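Local coordinates for protein AopB (Aeromonas hydrophila, PDB 3WXX) that probably helps form the translocon pore of the type III secretion system in host membranes, and forms a complex with its chaperone AcrH, at residues K177-G180 with P181-I184. Numbering follows the deposited sequence.
Sequences KVLG and PIMI
G180 and I184 are joined by a backbone bond that closes an early turn near the N-terminal end of helix 179-198: the N-H of I184 donates a hydrogen bond to G180 O at 3.2 Å, with an N-H...O angle of 156°. The donor lies almost in line with the C=O, the C=O...N angle being 163°, as expected of an i to i+4 helical bond. One residue earlier M183 N donates to L179 O over 3.3 Å, although the position of that oxygen is less certain. Both acceptors thus find their donors one turn ahead, while the amides at the start of a helix have no preceding turn to supply acceptors. P181 suits this place because its nitrogen carries no hydrogen and so asks for no acceptor; its ring also restricts phi, here to a helical value. The ring lies back against the preceding backbone, with P181 CD 3.4 Å from V178 O. G180 contributes backbone alone and sets no side chain beside the proline ring. On another side of the turn, apolar groups meet: L179 CD1 approaches I182 CD1 at 3.9 Å, the two branched chains crossing at a slant. The CB of L179 leads away from 181-184, but with CG opposite its own N (chi1 -176°) and chi2 near +60° CD1 returns to I182, and it also comes within 4.2 Å of M183 CG, in a selenomethionine. L179 and M183 both touch I162 as well, while the ammonium of K177 has a long, weak ion pair with E174. Apolar chains on this surface fit a segment entering a predicted transmembrane helix. Such features are typical of the N-terminal region of an alpha-helix, with proline among the early residues and i to i+4 bonds already in place.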
# COMPACT_ATOMS: atom_id res chain seq x y z
N LYS B 177 -12.84 6.17 19.54
CA LYS B 177 -11.67 5.83 18.65
C LYS B 177 -10.34 6.64 18.79
O LYS B 177 -9.87 7.24 17.81
CB LYS B 177 -12.04 5.81 17.16
CG LYS B 177 -12.65 4.52 16.65
CD LYS B 177 -11.58 3.57 16.14
CE LYS B 177 -11.71 2.23 16.80
NZ LYS B 177 -12.87 1.49 16.28
N VAL B 178 -9.74 6.68 19.98
CA VAL B 178 -8.27 6.90 20.09
C VAL B 178 -7.53 5.53 19.94
O VAL B 178 -6.31 5.48 19.82
CB VAL B 178 -7.87 7.70 21.37
CG1 VAL B 178 -7.65 6.78 22.57
CG2 VAL B 178 -6.63 8.57 21.11
N LEU B 179 -8.30 4.44 19.96
CA LEU B 179 -7.84 3.11 19.53
C LEU B 179 -7.19 3.09 18.11
O LEU B 179 -6.31 2.27 17.81
CB LEU B 179 -9.06 2.16 19.61
CG LEU B 179 -8.93 0.67 19.32
CD1 LEU B 179 -7.84 0.03 20.17
CD2 LEU B 179 -10.26 -0.03 19.55
N GLY B 180 -7.64 4.01 17.25
CA GLY B 180 -7.09 4.20 15.91
C GLY B 180 -5.60 4.51 15.86
O GLY B 180 -4.83 3.68 15.38
N PRO B 181 -5.19 5.71 16.33
CA PRO B 181 -3.76 6.06 16.20
C PRO B 181 -2.81 5.01 16.78
O PRO B 181 -1.71 4.83 16.27
CB PRO B 181 -3.63 7.38 16.96
CG PRO B 181 -4.99 7.99 16.91
CD PRO B 181 -6.00 6.88 16.74
N ILE B 182 -3.23 4.30 17.82
CA ILE B 182 -2.29 3.38 18.44
C ILE B 182 -2.12 2.14 17.56
O ILE B 182 -1.03 1.58 17.48
CB ILE B 182 -2.68 2.96 19.87
CG1 ILE B 182 -3.87 2.01 19.83
CG2 ILE B 182 -2.81 4.23 20.74
CD1 ILE B 182 -4.43 1.70 21.19
N MSE B 183 -3.20 1.74 16.91
CA MSE B 183 -3.17 0.60 15.99
C MSE B 183 -2.30 0.90 14.78
O MSE B 183 -1.75 -0.01 14.15
CB MSE B 183 -4.58 0.28 15.52
CG MSE B 183 -5.44 -0.21 16.69
SE MSE B 183 -5.16 -2.12 17.05
CE MSE B 183 -5.20 -2.88 15.26
N ILE B 184 -2.21 2.17 14.42
CA ILE B 184 -1.22 2.64 13.46
C ILE B 184 0.17 2.33 14.03
O ILE B 184 0.90 1.52 13.47
CB ILE B 184 -1.39 4.15 13.19
CG1 ILE B 184 -2.69 4.39 12.39
CG2 ILE B 184 -0.19 4.73 12.44
CD1 ILE B 184 -3.08 5.85 12.19